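Local coordinates for protein arylsulfatase (Pseudoalteromonas sp. MB47, PDB 7AJ0) that probably hydrolyses sulfate esters of the seaweed polysaccharide fucoidan in an exo-acting manner, as a thermostable, calcium-containing sulfatase that assembles into a hexamer, at residues Q48-N53 and G259-L264; T94-Q99 and V353-I358; E138-K143 and V171-F176; F268-N273 and M295-D300. One frame throughout, in Å; residues are numbered along the deposited sequence.

How the interactions relate
Three of the four contacts, interactions 1, 2 and 3, reach the same large mixed sheet. Interaction 1 is partly exposed, about 22 Å from the chain centre, and joins two strand entries through an amide, prolines and a water. Interaction 3, which is buried, touches it through Gln141 and Tyr263; glycines and a helix cap dominate there. Interaction 2 is the most central, its centre about 8 Å from that of the chain, and combines backbone bonds with a buried arginine that also meets a second subunit. Interaction 4, likewise buried, sets a loop against helix 290-311, mostly by apolar contact with one lysine-glutamate pair bridged by a water, and continues the chain from strand 262-267 of interaction 1.

Interaction 1: residues Q48-N53 and G259-L264; sequences QGRKPN and GKPFYL
Asn53 and Phe262 meet through both a hydrogen bond and a stack. Asn53 OD1 accepts from Phe262 N at 3.0 Å; the bond is nearly straight at the hydrogen (162°), although the donor is tilted out of the carbonyl plane. The amide also lies almost flat on the phenyl ring, the planes 12° apart, with Asn53 CG 3.3 Å from Phe262 CE2. Asn53 CB adds a CH-pi contact over the ring face. Phe262 CG stands between its own backbone N and carbonyl carbon (chi1 73°), which brings the ring round to the amide. Asparagine suits the place because ND2 can still bond outward, to Thr318 and Gln314.

Water forms the second kind of link: it accepts from Arg50 NH2 at 2.8 Å and lies within bonding distance of Asn53 OD1 and Lys260 O.

The rest is close packing. The extended Arg50 side chain brings CD 3.2 Å from Gly259 O, and its guanidinium has the Gly259-Lys260 peptide over one face. Pro261 CB rests 3.6 Å from Lys51 O. Gly259 closes a helix in a Schellman motif, where positive phi is easily borne without a side chain.

The contact thus lies where helices 31-48 and 240-258 have ended and parallel strands 53-59 and 262-267 begin, with Phe262 packed on Phe251 and Ala255 of helix 240-258 and Asn53 bonded through its backbone to Leu319 of strand 318-324.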
loop_
_atom_site.group_PDB
_atom_site.type_symbol
_atom_site.label_atom_id
_atom_site.label_comp_id
_atom_site.label_asym_id
_atom_site.label_seq_id
_atom_site.Cartn_x
_atom_site.Cartn_y
_atom_site.Cartn_z
ATOM N N GLN A 48 3.919 -45.678 -42.403
ATOM C CA GLN A 48 4.655 -44.534 -42.934
ATOM C C GLN A 48 6.060 -44.892 -43.399
ATOM O O GLN A 48 6.608 -44.208 -44.270
ATOM C CB GLN A 48 4.739 -43.427 -41.878
ATOM C CG GLN A 48 3.393 -42.827 -41.503
ATOM C CD GLN A 48 2.765 -42.052 -42.643
ATOM O OE1 GLN A 48 3.414 -41.218 -43.272
ATOM N NE2 GLN A 48 1.496 -42.330 -42.921
ATOM N N GLY A 49 6.656 -45.936 -42.834
ATOM C CA GLY A 49 7.954 -46.397 -43.271
ATOM C C GLY A 49 9.145 -45.709 -42.650
ATOM O O GLY A 49 10.277 -45.985 -43.064
ATOM N N ARG A 50 8.938 -44.823 -41.680
ATOM C CA ARG A 50 10.053 -44.174 -41.000
ATOM C C ARG A 50 9.534 -43.474 -39.752
ATOM O O ARG A 50 8.324 -43.338 -39.548
ATOM C CB ARG A 50 10.781 -43.188 -41.922
ATOM C CG ARG A 50 9.943 -42.012 -42.417
ATOM C CD ARG A 50 10.817 -41.059 -43.226
ATOM N NE ARG A 50 10.128 -39.840 -43.635
ATOM C CZ ARG A 50 9.612 -39.632 -44.846
ATOM N NH1 ARG A 50 9.691 -40.566 -45.788
ATOM N NH2 ARG A 50 9.014 -38.480 -45.113
ATOM N N LYS A 51 10.474 -43.034 -38.914
ATOM C CA LYS A 51 10.126 -42.392 -37.657
ATOM C C LYS A 51 9.363 -41.094 -37.911
ATOM O O LYS A 51 9.470 -40.497 -38.985
ATOM C CB LYS A 51 11.385 -42.111 -36.842
ATOM C CG LYS A 51 12.067 -43.358 -36.302
ATOM C CD LYS A 51 13.424 -43.022 -35.702
ATOM C CE LYS A 51 14.135 -44.265 -35.187
ATOM N NZ LYS A 51 15.553 -43.979 -34.826
ATOM N N PRO A 52 8.586 -40.639 -36.932
ATOM C CA PRO A 52 7.765 -39.443 -37.139
ATOM C C PRO A 52 8.567 -38.154 -37.089
ATOM O O PRO A 52 9.628 -38.069 -36.467
ATOM C CB PRO A 52 6.759 -39.501 -35.980
ATOM C CG PRO A 52 7.479 -40.247 -34.907
ATOM C CD PRO A 52 8.336 -41.266 -35.618
ATOM N N ASN A 53 8.035 -37.144 -37.775
ATOM C CA ASN A 53 8.559 -35.795 -37.679
ATOM C C ASN A 53 8.001 -35.113 -36.432
ATOM O O ASN A 53 6.937 -35.474 -35.920
ATOM C CB ASN A 53 8.186 -34.963 -38.907
ATOM C CG ASN A 53 8.348 -35.723 -40.204
ATOM O OD1 ASN A 53 9.420 -36.245 -40.507
ATOM N ND2 ASN A 53 7.275 -35.785 -40.984
ATOM N N GLY A 259 13.165 -37.965 -48.079
ATOM C CA GLY A 259 12.638 -39.123 -47.391
ATOM C C GLY A 259 13.148 -39.312 -45.985
ATOM O O GLY A 259 13.085 -40.428 -45.460
ATOM N N LYS A 260 13.650 -38.256 -45.350
ATOM C CA LYS A 260 14.191 -38.371 -44.005
ATOM C C LYS A 260 13.282 -37.685 -42.993
ATOM O O LYS A 260 12.651 -36.669 -43.300
ATOM C CB LYS A 260 15.592 -37.753 -43.916
ATOM C CG LYS A 260 16.668 -38.562 -44.624
ATOM C CD LYS A 260 18.016 -37.857 -44.578
ATOM C CE LYS A 260 19.088 -38.677 -45.281
ATOM N NZ LYS A 260 20.346 -37.906 -45.475
ATOM N N PRO A 261 13.193 -38.212 -41.773
ATOM C CA PRO A 261 12.419 -37.517 -40.739
ATOM C C PRO A 261 13.068 -36.185 -40.399
ATOM O O PRO A 261 14.295 -36.057 -40.379
ATOM C CB PRO A 261 12.454 -38.480 -39.545
ATOM C CG PRO A 261 12.953 -39.788 -40.091
ATOM C CD PRO A 261 13.820 -39.444 -41.260
ATOM N N PHE A 262 12.234 -35.186 -40.138
ATOM C CA PHE A 262 12.721 -33.869 -39.762
ATOM C C PHE A 262 12.313 -33.553 -38.329
ATOM O O PHE A 262 11.252 -33.970 -37.856
ATOM C CB PHE A 262 12.206 -32.778 -40.721
ATOM C CG PHE A 262 10.745 -32.448 -40.566
ATOM C CD1 PHE A 262 10.308 -31.611 -39.549
ATOM C CD2 PHE A 262 9.812 -32.946 -41.460
ATOM C CE1 PHE A 262 8.970 -31.303 -39.408
ATOM C CE2 PHE A 262 8.471 -32.637 -41.329
ATOM C CZ PHE A 262 8.050 -31.814 -40.301
ATOM N N TYR A 263 13.188 -32.833 -37.635
ATOM C CA TYR A 263 12.892 -32.254 -36.331
ATOM C C TYR A 263 13.154 -30.759 -36.448
ATOM O O TYR A 263 14.308 -30.337 -36.581
ATOM C CB TYR A 263 13.739 -32.876 -35.226
ATOM C CG TYR A 263 13.340 -32.397 -33.848
ATOM C CD1 TYR A 263 13.751 -31.158 -33.378
ATOM C CD2 TYR A 263 12.540 -33.176 -33.025
ATOM C CE1 TYR A 263 13.383 -30.710 -32.127
ATOM C CE2 TYR A 263 12.166 -32.739 -31.769
ATOM C CZ TYR A 263 12.592 -31.503 -31.325
ATOM O OH TYR A 263 12.228 -31.056 -30.077
ATOM N N LEU A 264 12.089 -29.963 -36.406
ATOM C CA LEU A 264 12.175 -28.525 -36.617
ATOM C C LEU A 264 11.607 -27.799 -35.409
ATOM O O LEU A 264 10.462 -28.043 -35.015
ATOM C CB LEU A 264 11.419 -28.110 -37.884
ATOM C CG LEU A 264 11.265 -26.602 -38.081
ATOM C CD1 LEU A 264 12.625 -25.927 -38.151
ATOM C CD2 LEU A 264 10.454 -26.296 -39.329
HETATM O O HOH W 1 9.729 -36.273 -43.549
#

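Interaction 2: residues T94-Q99 and V353-I358; sequences TSMYSQ and VRIPGI
Arg354 crosses Tyr97 at a slant; the two are an antiparallel non-hydrogen-bonded pair with both side chains on one face of the sheet. Its CB packs 4.0 Å from Tyr97 CE1, CG continues past Tyr97 CZ and CD passes the tyrosine OH, whose own strongest partner is Glu350. With CG anti to the backbone N (chi1 -161°) and the chain extended to NE, the guanidinium is carried as far as the corner at Thr94. There NE donates to Thr94 O at 2.8 Å, in the carbonyl plane, while NH2 donates to the same Thr94 O, also at 2.8 Å but from above that plane. Two nitrogens thus grip one oxygen side-on, and Trp64 NE1 is a further donor to it. NH2 also bonds Ala75 O of the second subunit, so the long, many-handed arginine suits a buried place beside a subunit interface.

The strands themselves are joined by Ile355 N to Met96 O (2.9 Å) and Ser98 N to Val353 O (2.8 Å). On the other side of the same Met96-Ile355 pair a water stands in for the direct bond, accepting from Met96 N and donating to Ile355 O. Met96 CG meets Ile355 CD1 at 3.7 Å; a side chain at Gly357 would run into that methionine.

Strand 354-360 runs antiparallel to both 91-97 and 318-324 in the central mixed sheet, consistent with the alkaline-phosphatase-like sulfatase fold, and the Ser98 end of the contact lies near the calcium site.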
loop_
_atom_site.group_PDB
_atom_site.type_symbol
_atom_site.label_atom_id
_atom_site.label_comp_id
_atom_site.label_asym_id
_atom_site.label_seq_id
_atom_site.Cartn_x
_atom_site.Cartn_y
_atom_site.Cartn_z
ATOM N N THR A 94 -3.785 -27.394 -20.328
ATOM C CA THR A 94 -4.061 -26.224 -19.510
ATOM C C THR A 94 -3.102 -26.074 -18.334
ATOM O O THR A 94 -3.198 -25.084 -17.601
ATOM C CB THR A 94 -5.504 -26.267 -18.989
ATOM O OG1 THR A 94 -5.755 -27.524 -18.345
ATOM C CG2 THR A 94 -6.491 -26.089 -20.130
ATOM N N SER A 95 -2.182 -27.018 -18.139
ATOM C CA SER A 95 -1.166 -26.942 -17.089
ATOM C C SER A 95 0.213 -27.247 -17.664
ATOM O O SER A 95 0.959 -28.096 -17.171
ATOM C CB SER A 95 -1.500 -27.880 -15.932
ATOM O OG SER A 95 -2.496 -27.311 -15.098
ATOM N N MET A 96 0.558 -26.542 -18.735
ATOM C CA MET A 96 1.881 -26.612 -19.342
ATOM C C MET A 96 2.747 -25.508 -18.753
ATOM O O MET A 96 2.283 -24.381 -18.555
ATOM C CB MET A 96 1.769 -26.463 -20.858
ATOM C CG MET A 96 3.085 -26.406 -21.607
ATOM S SD MET A 96 4.007 -27.942 -21.593
ATOM C CE MET A 96 5.039 -27.675 -23.027
ATOM N N TYR A 97 4.009 -25.834 -18.472
ATOM C CA TYR A 97 4.871 -24.944 -17.710
ATOM C C TYR A 97 6.195 -24.704 -18.415
ATOM O O TYR A 97 6.746 -25.600 -19.060
ATOM C CB TYR A 97 5.135 -25.510 -16.300
ATOM C CG TYR A 97 3.986 -25.257 -15.361
ATOM C CD1 TYR A 97 3.865 -24.042 -14.702
ATOM C CD2 TYR A 97 3.010 -26.216 -15.151
ATOM C CE1 TYR A 97 2.807 -23.794 -13.855
ATOM C CE2 TYR A 97 1.951 -25.979 -14.303
ATOM C CZ TYR A 97 1.854 -24.765 -13.656
ATOM O OH TYR A 97 0.799 -24.520 -12.812
ATOM N N SER A 98 6.693 -23.472 -18.272
ATOM C CA SER A 98 7.973 -23.065 -18.833
ATOM C C SER A 98 8.851 -22.496 -17.728
ATOM O O SER A 98 8.486 -22.559 -16.549
ATOM C CB SER A 98 7.765 -22.028 -19.932
ATOM O OG SER A 98 7.256 -20.819 -19.388
ATOM N N GLN A 99 9.988 -21.929 -18.086
ATOM C CA GLN A 99 10.790 -21.132 -17.164
ATOM C C GLN A 99 10.335 -19.682 -17.220
ATOM O O GLN A 99 9.582 -19.282 -18.109
ATOM C CB GLN A 99 12.265 -21.267 -17.510
ATOM C CG GLN A 99 12.737 -22.708 -17.587
ATOM C CD GLN A 99 12.529 -23.458 -16.287
ATOM O OE1 GLN A 99 13.075 -23.087 -15.246
ATOM N NE2 GLN A 99 11.727 -24.515 -16.336
ATOM N N VAL A 353 4.998 -18.604 -15.850
ATOM C CA VAL A 353 5.452 -19.950 -16.170
ATOM C C VAL A 353 4.345 -20.824 -16.743
ATOM O O VAL A 353 4.621 -21.782 -17.473
ATOM C CB VAL A 353 6.065 -20.618 -14.919
ATOM C CG1 VAL A 353 7.360 -19.924 -14.527
ATOM C CG2 VAL A 353 5.072 -20.594 -13.764
ATOM N N ARG A 354 3.090 -20.516 -16.428
ATOM C CA ARG A 354 1.966 -21.285 -16.962
ATOM C C ARG A 354 1.639 -20.762 -18.357
ATOM O O ARG A 354 1.127 -19.647 -18.507
ATOM C CB ARG A 354 0.757 -21.199 -16.039
ATOM C CG ARG A 354 -0.258 -22.307 -16.282
ATOM C CD ARG A 354 -1.409 -22.236 -15.299
ATOM N NE ARG A 354 -2.423 -23.250 -15.572
ATOM C CZ ARG A 354 -3.507 -23.439 -14.827
ATOM N NH1 ARG A 354 -3.720 -22.683 -13.759
ATOM N NH2 ARG A 354 -4.377 -24.384 -15.149
ATOM N N ILE A 355 1.913 -21.574 -19.374
ATOM C CA ILE A 355 1.974 -21.099 -20.755
ATOM C C ILE A 355 1.064 -21.961 -21.619
ATOM O O ILE A 355 0.699 -23.086 -21.242
ATOM C CB ILE A 355 3.421 -21.138 -21.302
ATOM C CG1 ILE A 355 4.048 -22.498 -20.988
ATOM C CG2 ILE A 355 4.248 -20.023 -20.698
ATOM C CD1 ILE A 355 4.767 -23.125 -22.147
ATOM N N PRO A 356 0.699 -21.468 -22.803
ATOM C CA PRO A 356 -0.115 -22.278 -23.716
ATOM C C PRO A 356 0.651 -23.499 -24.193
ATOM O O PRO A 356 1.871 -23.467 -24.367
ATOM C CB PRO A 356 -0.415 -21.326 -24.884
ATOM C CG PRO A 356 -0.017 -19.961 -24.412
ATOM C CD PRO A 356 1.052 -20.161 -23.385
ATOM N N GLY A 357 -0.090 -24.581 -24.418
ATOM C CA GLY A 357 0.500 -25.810 -24.909
ATOM C C GLY A 357 -0.489 -26.672 -25.663
ATOM O O GLY A 357 -1.472 -27.146 -25.086
ATOM N N ILE A 358 -0.243 -26.884 -26.952
ATOM C CA ILE A 358 -1.156 -27.624 -27.813
ATOM C C ILE A 358 -0.377 -28.735 -28.498
ATOM O O ILE A 358 0.705 -28.495 -29.044
ATOM C CB ILE A 358 -1.821 -26.714 -28.864
ATOM C CG1 ILE A 358 -2.605 -25.595 -28.182
ATOM C CG2 ILE A 358 -2.734 -27.533 -29.773
ATOM C CD1 ILE A 358 -2.902 -24.424 -29.096
HETATM O O HOH W 2 -0.945 -24.692 -20.093
#

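Interaction 3: residues E138-K143 and V171-F176; sequences EVSQGK and VGFDYF
Where Ser140 to Lys143 press against Val171 to Phe173, the first link in sequence is a water that donates to Glu138 O and, at 2.7 Å, to Val171 O. The same water accepts from Ser140 N at 2.9 Å. Ser140 is the N-cap of helix 141-146. Its OG, held between the backbone N and the carbonyl carbon (chi1 65°), donates to Val171 O at 2.7 Å and accepts from Lys143 N at 3.3 Å, so one small hydroxyl serves both the helix end and the facing chain. Were Ser140 replaced by alanine, Lys143 N would probably lose its cap and Val171 O its hydroxyl partner.

This helix leads to strand 151-155, and Val171-Phe173 lead to 175-177, which pairs parallel with it; the contact therefore joins the lead-ins to two neighbouring parallel strands of the alpha/beta core.

Gln141 bends at chi2, bringing OE1 4.1 Å from Phe173 CZ, while NE2 bonds Tyr263 OH and Leu109 O. Gly142 lays CA over the Phe173 ring face, 4.0 Å from the centroid and 13° off the normal; a CB here would strike the ring. Lys143 N then sits 3.6 Å from Gly172 CA, and glycine is needed there too, since a CB would collide with Ser140 OG and that amide. The Lys143 side chain bends at chi3, bringing CE near Val171 O and letting NZ bond weakly to the water.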
loop_
_atom_site.group_PDB
_atom_site.type_symbol
_atom_site.label_atom_id
_atom_site.label_comp_id
_atom_site.label_asym_id
_atom_site.label_seq_id
_atom_site.Cartn_x
_atom_site.Cartn_y
_atom_site.Cartn_z
ATOM N N GLU A 138 26.385 -29.977 -22.645
ATOM C CA GLU A 138 24.975 -30.261 -22.865
ATOM C C GLU A 138 24.776 -31.030 -24.171
ATOM O O GLU A 138 25.604 -30.987 -25.085
ATOM C CB GLU A 138 24.167 -28.964 -22.886
ATOM C CG GLU A 138 24.291 -28.125 -21.619
ATOM C CD GLU A 138 23.881 -28.882 -20.369
ATOM O OE1 GLU A 138 24.530 -28.696 -19.315
ATOM O OE2 GLU A 138 22.912 -29.667 -20.445
ATOM N N VAL A 139 23.651 -31.739 -24.248
ATOM C CA VAL A 139 23.328 -32.603 -25.378
ATOM C C VAL A 139 21.953 -32.205 -25.900
ATOM O O VAL A 139 20.933 -32.505 -25.267
ATOM C CB VAL A 139 23.350 -34.089 -24.988
ATOM C CG1 VAL A 139 22.911 -34.950 -26.158
ATOM C CG2 VAL A 139 24.735 -34.491 -24.509
ATOM N N SER A 140 21.922 -31.546 -27.054
ATOM C CA SER A 140 20.664 -31.110 -27.637
ATOM C C SER A 140 19.975 -32.271 -28.352
ATOM O O SER A 140 20.597 -33.276 -28.705
ATOM C CB SER A 140 20.894 -29.964 -28.620
ATOM O OG SER A 140 21.651 -30.400 -29.736
ATOM N N GLN A 141 18.663 -32.121 -28.563
ATOM C CA GLN A 141 17.941 -33.135 -29.324
ATOM C C GLN A 141 18.386 -33.140 -30.780
ATOM O O GLN A 141 18.307 -34.175 -31.449
ATOM C CB GLN A 141 16.429 -32.925 -29.226
ATOM C CG GLN A 141 15.907 -31.629 -29.812
ATOM C CD GLN A 141 15.704 -30.555 -28.759
ATOM O OE1 GLN A 141 16.669 -30.012 -28.225
ATOM N NE2 GLN A 141 14.447 -30.250 -28.451
ATOM N N GLY A 142 18.860 -32.000 -31.284
ATOM C CA GLY A 142 19.463 -31.991 -32.604
ATOM C C GLY A 142 20.602 -32.984 -32.715
ATOM O O GLY A 142 20.687 -33.749 -33.676
ATOM N N LYS A 143 21.489 -32.994 -31.718
ATOM C CA LYS A 143 22.635 -33.892 -31.761
ATOM C C LYS A 143 22.189 -35.348 -31.744
ATOM O O LYS A 143 22.659 -36.165 -32.547
ATOM C CB LYS A 143 23.572 -33.599 -30.586
ATOM C CG LYS A 143 24.813 -34.480 -30.545
ATOM C CD LYS A 143 25.777 -34.054 -29.440
ATOM C CE LYS A 143 26.494 -32.752 -29.783
ATOM N NZ LYS A 143 27.338 -32.256 -28.655
ATOM N N VAL A 171 25.949 -26.984 -32.040
ATOM C CA VAL A 171 25.670 -27.752 -30.835
ATOM C C VAL A 171 24.797 -28.972 -31.133
ATOM O O VAL A 171 24.210 -29.545 -30.224
ATOM C CB VAL A 171 25.024 -26.868 -29.750
ATOM C CG1 VAL A 171 25.817 -25.583 -29.561
ATOM C CG2 VAL A 171 23.571 -26.567 -30.104
ATOM N N GLY A 172 24.698 -29.368 -32.400
ATOM C CA GLY A 172 23.986 -30.583 -32.747
ATOM C C GLY A 172 23.060 -30.472 -33.940
ATOM O O GLY A 172 22.946 -31.414 -34.729
ATOM N N PHE A 173 22.382 -29.338 -34.083
ATOM C CA PHE A 173 21.417 -29.183 -35.164
ATOM C C PHE A 173 22.126 -29.128 -36.511
ATOM O O PHE A 173 23.224 -28.579 -36.633
ATOM C CB PHE A 173 20.584 -27.917 -34.962
ATOM C CG PHE A 173 19.684 -27.966 -33.760
ATOM C CD1 PHE A 173 20.145 -27.567 -32.516
ATOM C CD2 PHE A 173 18.373 -28.403 -33.876
ATOM C CE1 PHE A 173 19.317 -27.607 -31.408
ATOM C CE2 PHE A 173 17.539 -28.445 -32.772
ATOM C CZ PHE A 173 18.012 -28.046 -31.537
ATOM N N ASP A 174 21.483 -29.703 -37.532
ATOM C CA ASP A 174 22.059 -29.683 -38.871
ATOM C C ASP A 174 22.007 -28.292 -39.490
ATOM O O ASP A 174 22.885 -27.934 -40.282
ATOM C CB ASP A 174 21.326 -30.670 -39.783
ATOM C CG ASP A 174 21.489 -32.111 -39.344
ATOM O OD1 ASP A 174 22.630 -32.525 -39.043
ATOM O OD2 ASP A 174 20.469 -32.832 -39.302
ATOM N N TYR A 175 20.993 -27.501 -39.152
ATOM C CA TYR A 175 20.762 -26.225 -39.813
ATOM C C TYR A 175 20.261 -25.207 -38.805
ATOM O O TYR A 175 19.373 -25.511 -38.003
ATOM C CB TYR A 175 19.749 -26.387 -40.956
ATOM C CG TYR A 175 19.547 -25.149 -41.796
ATOM C CD1 TYR A 175 20.604 -24.593 -42.502
ATOM C CD2 TYR A 175 18.301 -24.547 -41.900
ATOM C CE1 TYR A 175 20.429 -23.465 -43.276
ATOM C CE2 TYR A 175 18.116 -23.419 -42.676
ATOM C CZ TYR A 175 19.185 -22.884 -43.361
ATOM O OH TYR A 175 19.015 -21.761 -44.134
ATOM N N PHE A 176 20.836 -24.006 -38.847
ATOM C CA PHE A 176 20.344 -22.876 -38.075
ATOM C C PHE A 176 20.094 -21.695 -39.001
ATOM O O PHE A 176 20.866 -21.448 -39.934
ATOM C CB PHE A 176 21.320 -22.446 -36.978
ATOM C CG PHE A 176 20.962 -21.131 -36.337
ATOM C CD1 PHE A 176 19.742 -20.968 -35.702
ATOM C CD2 PHE A 176 21.839 -20.060 -36.374
ATOM C CE1 PHE A 176 19.403 -19.766 -35.112
ATOM C CE2 PHE A 176 21.505 -18.854 -35.785
ATOM C CZ PHE A 176 20.284 -18.708 -35.153
HETATM O O HOH W 3 24.572 -30.676 -27.829
#

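Interaction 4: residues F268-N273 and M295-D300; sequences FSKIHN and MVEVDD
Lys270 and Ile271, joined by a cis peptide, pass helix 290-311 at side-chain distance, Lys270 CA lying 7.2 Å from Val298 CA, and no backbone hydrogen bond joins the two segments. Val298 is the hub. Its CG1, anti to the backbone N (chi1 165°), stands over the centre of the Phe268 ring as a CH-pi contact, 4.0 Å from the centroid and 11° off the normal. The other branch, CG2, touches Phe268 CD1 at 3.9 Å and Lys270 CB at 3.7 Å; a branched valine can thus serve both neighbours from one helix position. Farther along, Ile271 CG2 meets Met295 SD at 4.3 Å.

The polar side is built by Lys270 and Glu297, whose chains cross at about a right angle. Lys270 CE comes 3.4 Å from Glu297 OE1, but NZ lies beyond salt-bridge distance of the carboxylate. A water joins them, accepting from Lys270 NZ and donating to Glu297 OE2 at 2.7 Å. NZ forms its salt bridge with Asp241, while the carboxylate also takes Gln242 NE2 and Ala278 N. A leucine in place of Glu297 is likely to leave Gln242 and Ala278 N without their acceptor and the bridging water without its carboxylate.

The backbones of Lys270 and Ile271 bond to that of Asp60, a calcium ligand, and His272 packs on Asp60 and Asp61: the loop following strand 262-267 borders the metal site of this sulfatase.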
loop_
_atom_site.group_PDB
_atom_site.type_symbol
_atom_site.label_atom_id
_atom_site.label_comp_id
_atom_site.label_asym_id
_atom_site.label_seq_id
_atom_site.Cartn_x
_atom_site.Cartn_y
_atom_site.Cartn_z
ATOM N N PHE A 268 9.431 -18.391 -33.460
ATOM C CA PHE A 268 9.012 -17.057 -33.860
ATOM C C PHE A 268 9.816 -15.998 -33.116
ATOM O O PHE A 268 10.169 -16.169 -31.945
ATOM C CB PHE A 268 7.526 -16.831 -33.563
ATOM C CG PHE A 268 6.595 -17.695 -34.355
ATOM C CD1 PHE A 268 6.143 -17.290 -35.596
ATOM C CD2 PHE A 268 6.144 -18.898 -33.843
ATOM C CE1 PHE A 268 5.275 -18.076 -36.322
ATOM C CE2 PHE A 268 5.275 -19.689 -34.565
ATOM C CZ PHE A 268 4.839 -19.275 -35.804
ATOM N N SER A 269 10.095 -14.888 -33.800
ATOM C CA SER A 269 10.574 -13.705 -33.096
ATOM C C SER A 269 9.438 -13.040 -32.329
ATOM O O SER A 269 9.636 -12.537 -31.217
ATOM C CB SER A 269 11.199 -12.715 -34.073
ATOM O OG SER A 269 11.537 -11.508 -33.409
ATOM N N LYS A 270 8.242 -13.023 -32.906
ATOM C CA LYS A 270 7.077 -12.493 -32.210
ATOM C C LYS A 270 6.718 -13.396 -31.034
ATOM O O LYS A 270 6.984 -14.600 -31.056
ATOM C CB LYS A 270 5.904 -12.369 -33.177
ATOM C CG LYS A 270 6.080 -11.264 -34.201
ATOM C CD LYS A 270 5.251 -11.517 -35.450
ATOM C CE LYS A 270 5.417 -10.381 -36.454
ATOM N NZ LYS A 270 6.841 -10.168 -36.845
ATOM N N ILE A 271 6.103 -12.815 -29.993
ATOM C CA ILE A 271 5.688 -11.424 -29.938
ATOM C C ILE A 271 6.582 -10.606 -29.003
ATOM O O ILE A 271 6.102 -9.776 -28.230
ATOM C CB ILE A 271 4.212 -11.306 -29.473
ATOM C CG1 ILE A 271 4.023 -11.986 -28.111
ATOM C CG2 ILE A 271 3.277 -11.926 -30.498
ATOM C CD1 ILE A 271 2.671 -11.727 -27.489
ATOM N N HIS A 272 7.886 -10.855 -29.068
ATOM C CA HIS A 272 8.834 -10.073 -28.289
ATOM C C HIS A 272 8.839 -8.625 -28.767
ATOM O O HIS A 272 8.668 -8.339 -29.955
ATOM C CB HIS A 272 10.238 -10.666 -28.410
ATOM C CG HIS A 272 11.120 -10.383 -27.234
ATOM N ND1 HIS A 272 11.611 -9.126 -26.953
ATOM C CD2 HIS A 272 11.608 -11.201 -26.271
ATOM C CE1 HIS A 272 12.360 -9.181 -25.866
ATOM N NE2 HIS A 272 12.372 -10.428 -25.432
ATOM N N ASN A 273 9.033 -7.704 -27.830
ATOM C CA ASN A 273 9.163 -6.296 -28.192
ATOM C C ASN A 273 10.518 -6.054 -28.851
ATOM O O ASN A 273 11.490 -6.765 -28.586
ATOM C CB ASN A 273 9.015 -5.411 -26.956
ATOM C CG ASN A 273 10.296 -5.315 -26.149
ATOM O OD1 ASN A 273 10.724 -6.284 -25.521
ATOM N ND2 ASN A 273 10.912 -4.139 -26.154
ATOM N N MET A 295 0.147 -11.003 -33.468
ATOM C CA MET A 295 -0.506 -12.261 -33.123
ATOM C C MET A 295 -1.250 -12.831 -34.325
ATOM O O MET A 295 -1.285 -14.051 -34.519
ATOM C CB MET A 295 -1.450 -12.045 -31.939
ATOM C CG MET A 295 -1.808 -13.318 -31.179
ATOM S SD MET A 295 -0.359 -14.274 -30.682
ATOM C CE MET A 295 -0.954 -15.946 -30.919
ATOM N N VAL A 296 -1.842 -11.965 -35.150
ATOM C CA VAL A 296 -2.498 -12.434 -36.366
ATOM C C VAL A 296 -1.472 -12.990 -37.345
ATOM O O VAL A 296 -1.721 -13.993 -38.025
ATOM C CB VAL A 296 -3.328 -11.299 -36.993
ATOM C CG1 VAL A 296 -3.854 -11.705 -38.355
ATOM C CG2 VAL A 296 -4.480 -10.916 -36.069
ATOM N N GLU A 297 -0.300 -12.353 -37.433
ATOM C CA GLU A 297 0.752 -12.867 -38.304
ATOM C C GLU A 297 1.223 -14.242 -37.843
ATOM O O GLU A 297 1.396 -15.152 -38.661
ATOM C CB GLU A 297 1.923 -11.882 -38.351
ATOM C CG GLU A 297 3.124 -12.375 -39.157
ATOM C CD GLU A 297 4.026 -11.243 -39.634
ATOM O OE1 GLU A 297 3.679 -10.064 -39.407
ATOM O OE2 GLU A 297 5.084 -11.531 -40.238
ATOM N N VAL A 298 1.433 -14.414 -36.536
ATOM C CA VAL A 298 1.866 -15.710 -36.020
ATOM C C VAL A 298 0.837 -16.785 -36.341
ATOM O O VAL A 298 1.187 -17.923 -36.676
ATOM C CB VAL A 298 2.128 -15.621 -34.504
ATOM C CG1 VAL A 298 2.213 -17.013 -33.896
ATOM C CG2 VAL A 298 3.400 -14.834 -34.233
ATOM N N ASP A 299 -0.448 -16.447 -36.235
ATOM C CA ASP A 299 -1.491 -17.431 -36.501
ATOM C C ASP A 299 -1.535 -17.804 -37.978
ATOM O O ASP A 299 -1.787 -18.965 -38.322
ATOM C CB ASP A 299 -2.848 -16.894 -36.045
ATOM C CG ASP A 299 -3.979 -17.868 -36.314
ATOM O OD1 ASP A 299 -4.064 -18.887 -35.596
ATOM O OD2 ASP A 299 -4.777 -17.618 -37.246
ATOM N N ASP A 300 -1.301 -16.834 -38.866
ATOM C CA ASP A 300 -1.289 -17.136 -40.294
ATOM C C ASP A 300 -0.103 -18.019 -40.658
ATOM O O ASP A 300 -0.242 -18.965 -41.441
ATOM C CB ASP A 300 -1.259 -15.843 -41.109
ATOM C CG ASP A 300 -2.620 -15.181 -41.208
ATOM O OD1 ASP A 300 -3.606 -15.754 -40.697
ATOM O OD2 ASP A 300 -2.705 -14.086 -41.802
HETATM O O HOH W 4 7.452 -10.340 -39.886
#